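Local coordinates for protein aldehyde Dehydrogenase (Burkholderia cenocepacia, PDB 4O6R) that probably oxidises aldehydes to carboxylic acids with NAD(P)+ as cofactor, at residues Ile229-Thr232 against Ala236-Arg239; Arg219-Pro224 against Val242-Gly247. One frame throughout, in Å; residues are numbered along the deposited sequence.

How the contacts relate
Both contacts use helix 235-245 and both are largely buried. Contact 1 sits deeper in the chain. It joins the start of that helix to strand 228-232 and takes part in the AMP pocket. Contact 2 uses residues 242-247, further along the same helix and just after it, which meet the end of helix 213-222. Along the chain, contact 1 is nested inside contact 2, and their centres lie about 11 Å apart. I229 bridges them, because its CD1 packs on L220 and A221. The chemistry differs. Contact 1 is a ring against a threonine and a glycine, beside a ligand phosphate. Contact 2 is small alanines close together, with a water between two carboxylates beside them, near a second subunit.

Contact 1. Residues Ile229-Thr232 against Ala236-Arg239; sequences IAFT and ATGR. With AMP (adenosine monophosphate), chain E.
F231 and T237 meet where strand 228-232 gives way to helix 235-245. In T237, CB lies 3.6 Å from CZ of F231, so the side chain is already against the ring where it branches. The two branches then do different work. The methyl CG2 of T237 stands anti to the backbone N and comes obliquely onto the far end of the ring, 3.3 Å from F231 CZ. It is close to CE1 as well. The hydroxyl OG1 lies beside the backbone N, with chi1 at -63°, which turns it to the phosphate of AMP. T237 OG1 donates a hydrogen bond of 2.9 Å to O2P of AMP. The backbone N of T237 is hydrogen-bonded to OG of S234.

The F231 side chain points at the helix and crosses that of T237 at about a right angle. CE2 of the F231 ring lies 3.7 Å from the backbone N of G238, where the helix passes with no side chain. The ring edge faces the ribose, and CE1 of F231 is 3.0 Å from O4' of AMP, near the ring plane. F231 also touches I241 and I153. T232 follows F231 along the strand, and O of T232 lies 3.6 Å from C5' of AMP.

AMP is also hydrogen-bonded to the backbone N of S234, just before the helix. This strand-turn-helix belongs to the beta-alpha-beta unit 228-255. It is part of the Rossmann-like cofactor domain of aldehyde dehydrogenases, and AMP probably marks the adenosine site of the dinucleotide.

Contact 2. Residues Arg219-Pro224 against Val242-Gly247; sequences RLAEHP and VEASQG
OE2 of E222, whose side chain runs past A244, has two partners, Q218 NE2 and a water. Q218, one turn earlier in the helix, hydrogen-bonds to it through NE2, and the water lies 2.7 Å from OE2 of E222. The same water lies 2.8 Å from E243 OE1, between the two carboxylates, whose E222 OE2 and E243 OE1 are 5.5 Å apart.

Next to the carboxylates the packing is apolar. CB of A244 points at helix 213-222 and wedges between two partners. CB of A244 lies 3.7 Å from A221 CB and 3.7 Å from E222 CG. With chi1 at -68°, E222 holds CG beside its backbone N, and the extended chain carries the carboxylate past the methyl to the water. With only a methyl on A244, the CA atoms of E222 and A244 come within 4.9 Å.

V242 O is held by S245. S245 OG donates a 2.7 Å hydrogen bond to V242 O, on a lone pair in the carbonyl plane, and N of S245 adds a weak one. On the helix 213-222 side, K250 NZ hydrogen-bonds to A221 O and H223 O. V242 and S245 also pack on S245 and V242 of a second subunit. This is close helix-helix packing through alanines in the Rossmann-like cofactor domain, with 242-247 also part of a subunit interface.

Contact 1. Residues Ile229-Thr232 against Ala236-Arg239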
loop_
_atom_site.group_PDB
_atom_site.type_symbol
_atom_site.label_atom_id
_atom_site.label_comp_id
_atom_site.label_asym_id
_atom_site.label_seq_id
_atom_site.Cartn_x
_atom_site.Cartn_y
_atom_site.Cartn_z
ATOM N N ILE A 229 1.176 -12.587 -22.346
ATOM C CA ILE A 229 1.001 -14.012 -22.417
ATOM C C ILE A 229 1.449 -14.601 -21.089
ATOM O O ILE A 229 2.508 -14.209 -20.566
ATOM C CB ILE A 229 1.786 -14.629 -23.586
ATOM C CG1 ILE A 229 1.539 -16.135 -23.726
ATOM C CG2 ILE A 229 3.280 -14.353 -23.462
ATOM C CD1 ILE A 229 0.165 -16.487 -24.256
ATOM N N ALA A 230 0.615 -15.498 -20.552
ATOM C CA ALA A 230 0.904 -16.176 -19.304
ATOM C C ALA A 230 0.954 -17.672 -19.566
ATOM O O ALA A 230 0.019 -18.236 -20.176
ATOM C CB ALA A 230 -0.138 -15.839 -18.265
ATOM N N PHE A 231 2.049 -18.305 -19.146
ATOM C CA PHE A 231 2.284 -19.694 -19.446
ATOM C C PHE A 231 2.779 -20.462 -18.225
ATOM O O PHE A 231 3.659 -19.997 -17.459
ATOM C CB PHE A 231 3.305 -19.827 -20.596
ATOM C CG PHE A 231 3.761 -21.246 -20.826
ATOM C CD1 PHE A 231 3.017 -22.100 -21.593
ATOM C CD2 PHE A 231 4.928 -21.723 -20.237
ATOM C CE1 PHE A 231 3.419 -23.417 -21.794
ATOM C CE2 PHE A 231 5.343 -23.031 -20.416
ATOM C CZ PHE A 231 4.575 -23.881 -21.187
ATOM N N THR A 232 2.195 -21.646 -18.049
ATOM C CA THR A 232 2.594 -22.596 -17.014
ATOM C C THR A 232 2.896 -23.877 -17.730
ATOM O O THR A 232 2.043 -24.360 -18.505
ATOM C CB THR A 232 1.440 -22.803 -16.025
ATOM O OG1 THR A 232 1.188 -21.579 -15.349
ATOM C CG2 THR A 232 1.712 -23.891 -15.013
ATOM N N ALA A 236 11.511 -25.713 -21.352
ATOM C CA ALA A 236 11.738 -25.612 -22.781
ATOM C C ALA A 236 10.616 -24.827 -23.459
ATOM O O ALA A 236 10.844 -24.014 -24.355
ATOM C CB ALA A 236 11.847 -26.999 -23.409
ATOM N N THR A 237 9.385 -25.107 -23.069
ATOM C CA THR A 237 8.287 -24.409 -23.712
ATOM C C THR A 237 8.244 -22.944 -23.256
ATOM O O THR A 237 7.919 -22.058 -24.035
ATOM C CB THR A 237 6.969 -25.162 -23.531
ATOM O OG1 THR A 237 7.120 -26.418 -24.186
ATOM C CG2 THR A 237 5.833 -24.433 -24.187
ATOM N N GLY A 238 8.616 -22.680 -22.014
ATOM C CA GLY A 238 8.731 -21.301 -21.536
ATOM C C GLY A 238 9.692 -20.459 -22.349
ATOM O O GLY A 238 9.389 -19.300 -22.658
ATOM N N ARG A 239 10.839 -21.044 -22.709
ATOM C CA ARG A 239 11.801 -20.389 -23.634
ATOM C C ARG A 239 11.156 -20.024 -24.984
ATOM O O ARG A 239 11.333 -18.927 -25.496
ATOM C CB ARG A 239 13.048 -21.259 -23.862
ATOM C CG ARG A 239 13.913 -21.450 -22.617
ATOM C CD ARG A 239 15.318 -21.946 -22.939
ATOM N NE ARG A 239 16.118 -21.990 -21.718
ATOM C CZ ARG A 239 16.235 -23.038 -20.911
ATOM N NH1 ARG A 239 15.664 -24.184 -21.208
ATOM N NH2 ARG A 239 16.944 -22.947 -19.793
HETATM P P AMP E . 4.207 -28.101 -21.891
HETATM O O1P AMP E . 4.973 -27.308 -20.888
HETATM O O2P AMP E . 4.823 -28.004 -23.303
HETATM O O3P AMP E . 3.857 -29.514 -21.390
HETATM O "O5'" AMP E . 2.710 -27.430 -22.076
HETATM C "C5'" AMP E . 1.825 -26.785 -21.119
HETATM C "C4'" AMP E . 0.745 -26.022 -21.943
HETATM O "O4'" AMP E . 1.406 -25.303 -23.004
HETATM C "C3'" AMP E . -0.325 -26.857 -22.660
HETATM O "O3'" AMP E . -1.663 -26.263 -22.669
HETATM C "C2'" AMP E . 0.269 -27.012 -24.071
HETATM O "O2'" AMP E . -0.652 -27.363 -25.129
HETATM C "C1'" AMP E . 0.957 -25.671 -24.307
HETATM N N9 AMP E . 2.072 -25.671 -25.316
HETATM C C8 AMP E . 2.823 -26.728 -25.747
HETATM N N7 AMP E . 3.723 -26.331 -26.705
HETATM C C5 AMP E . 3.575 -24.991 -26.904
HETATM C C6 AMP E . 4.193 -23.919 -27.741
HETATM N N6 AMP E . 5.184 -24.177 -28.604
HETATM N N1 AMP E . 3.760 -22.649 -27.641
HETATM C C2 AMP E . 2.765 -22.352 -26.792
HETATM N N3 AMP E . 2.146 -23.267 -26.012
HETATM C C4 AMP E . 2.483 -24.574 -25.999
#

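Contact 2. Residues Arg219-Pro224 against Val242-Gly247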
loop_
_atom_site.group_PDB
_atom_site.type_symbol
_atom_site.label_atom_id
_atom_site.label_comp_id
_atom_site.label_asym_id
_atom_site.label_seq_id
_atom_site.Cartn_x
_atom_site.Cartn_y
_atom_site.Cartn_z
ATOM N N ARG A 219 0.328 -19.618 -31.840
ATOM C CA ARG A 219 -0.275 -18.430 -32.419
ATOM C C ARG A 219 -0.643 -17.424 -31.317
ATOM O O ARG A 219 -0.412 -16.221 -31.466
ATOM C CB ARG A 219 -1.507 -18.770 -33.266
ATOM C CG ARG A 219 -2.203 -17.567 -33.881
ATOM C CD ARG A 219 -1.261 -16.659 -34.670
ATOM N NE ARG A 219 -1.990 -15.537 -35.244
ATOM C CZ ARG A 219 -1.439 -14.425 -35.705
ATOM N NH1 ARG A 219 -0.126 -14.256 -35.695
ATOM N NH2 ARG A 219 -2.216 -13.460 -36.177
ATOM N N LEU A 220 -1.237 -17.924 -30.233
ATOM C CA LEU A 220 -1.601 -17.067 -29.090
ATOM C C LEU A 220 -0.366 -16.284 -28.566
ATOM O O LEU A 220 -0.427 -15.070 -28.366
ATOM C CB LEU A 220 -2.223 -17.914 -27.960
ATOM C CG LEU A 220 -2.848 -17.142 -26.787
ATOM C CD1 LEU A 220 -3.819 -16.052 -27.257
ATOM C CD2 LEU A 220 -3.587 -18.116 -25.869
ATOM N N ALA A 221 0.744 -16.984 -28.356
ATOM C CA ALA A 221 1.985 -16.353 -27.870
ATOM C C ALA A 221 2.542 -15.332 -28.860
ATOM O O ALA A 221 3.113 -14.331 -28.437
ATOM C CB ALA A 221 3.031 -17.409 -27.544
ATOM N N GLU A 222 2.396 -15.591 -30.169
ATOM C CA GLU A 222 2.899 -14.678 -31.212
ATOM C C GLU A 222 1.956 -13.551 -31.564
ATOM O O GLU A 222 2.345 -12.632 -32.252
ATOM C CB GLU A 222 3.182 -15.434 -32.506
ATOM C CG GLU A 222 4.338 -16.392 -32.391
ATOM C CD GLU A 222 4.511 -17.322 -33.586
ATOM O OE1 GLU A 222 3.675 -17.314 -34.520
ATOM O OE2 GLU A 222 5.472 -18.115 -33.538
ATOM N N HIS A 223 0.698 -13.621 -31.145
ATOM C CA HIS A 223 -0.324 -12.740 -31.711
ATOM C C HIS A 223 -0.029 -11.256 -31.420
ATOM O O HIS A 223 0.215 -10.893 -30.266
ATOM C CB HIS A 223 -1.711 -13.111 -31.187
ATOM C CG HIS A 223 -2.825 -12.644 -32.074
ATOM N ND1 HIS A 223 -3.106 -11.312 -32.269
ATOM C CD2 HIS A 223 -3.700 -13.331 -32.852
ATOM C CE1 HIS A 223 -4.121 -11.193 -33.111
ATOM N NE2 HIS A 223 -4.496 -12.406 -33.481
ATOM N N PRO A 224 -0.036 -10.396 -32.464
ATOM C CA PRO A 224 0.276 -8.971 -32.268
ATOM C C PRO A 224 -0.774 -8.169 -31.517
ATOM O O PRO A 224 -0.476 -7.084 -31.052
ATOM C CB PRO A 224 0.410 -8.447 -33.713
ATOM C CG PRO A 224 -0.427 -9.368 -34.517
ATOM C CD PRO A 224 -0.189 -10.720 -33.891
ATOM N N VAL A 242 8.871 -17.014 -24.509
ATOM C CA VAL A 242 9.715 -15.831 -24.500
ATOM C C VAL A 242 10.098 -15.431 -25.911
ATOM O O VAL A 242 9.933 -14.270 -26.292
ATOM C CB VAL A 242 10.939 -16.011 -23.587
ATOM C CG1 VAL A 242 11.919 -14.855 -23.744
ATOM C CG2 VAL A 242 10.480 -16.101 -22.143
ATOM N N GLU A 243 10.537 -16.410 -26.709
ATOM C CA GLU A 243 10.925 -16.121 -28.076
ATOM C C GLU A 243 9.759 -15.532 -28.875
ATOM O O GLU A 243 9.932 -14.585 -29.615
ATOM C CB GLU A 243 11.509 -17.374 -28.762
ATOM C CG GLU A 243 12.378 -17.075 -29.976
ATOM C CD GLU A 243 11.601 -16.925 -31.262
ATOM O OE1 GLU A 243 10.352 -17.116 -31.236
ATOM O OE2 GLU A 243 12.219 -16.617 -32.332
ATOM N N ALA A 244 8.574 -16.091 -28.710
ATOM C CA ALA A 244 7.389 -15.637 -29.436
ATOM C C ALA A 244 7.000 -14.232 -29.033
ATOM O O ALA A 244 6.479 -13.492 -29.853
ATOM C CB ALA A 244 6.211 -16.564 -29.165
ATOM N N SER A 245 7.258 -13.864 -27.769
ATOM C CA SER A 245 6.860 -12.561 -27.252
ATOM C C SER A 245 7.571 -11.399 -27.963
ATOM O O SER A 245 7.120 -10.276 -27.913
ATOM C CB SER A 245 7.127 -12.502 -25.730
ATOM O OG SER A 245 8.487 -12.193 -25.474
ATOM N N GLN A 246 8.696 -11.663 -28.611
ATOM C CA GLN A 246 9.466 -10.606 -29.269
ATOM C C GLN A 246 8.742 -9.810 -30.311
ATOM O O GLN A 246 9.111 -8.663 -30.585
ATOM C CB GLN A 246 10.527 -11.234 -30.138
ATOM C CG GLN A 246 11.749 -11.695 -29.483
ATOM C CD GLN A 246 12.647 -12.236 -30.582
ATOM O OE1 GLN A 246 13.093 -11.501 -31.475
ATOM N NE2 GLN A 246 12.886 -13.505 -30.538
ATOM N N GLY A 247 7.794 -10.461 -30.989
ATOM C CA GLY A 247 7.129 -9.832 -32.117
ATOM C C GLY A 247 6.562 -8.485 -31.767
ATOM O O GLY A 247 6.887 -7.474 -32.412
HETATM O O HOH W 1 7.872 -17.482 -32.377
#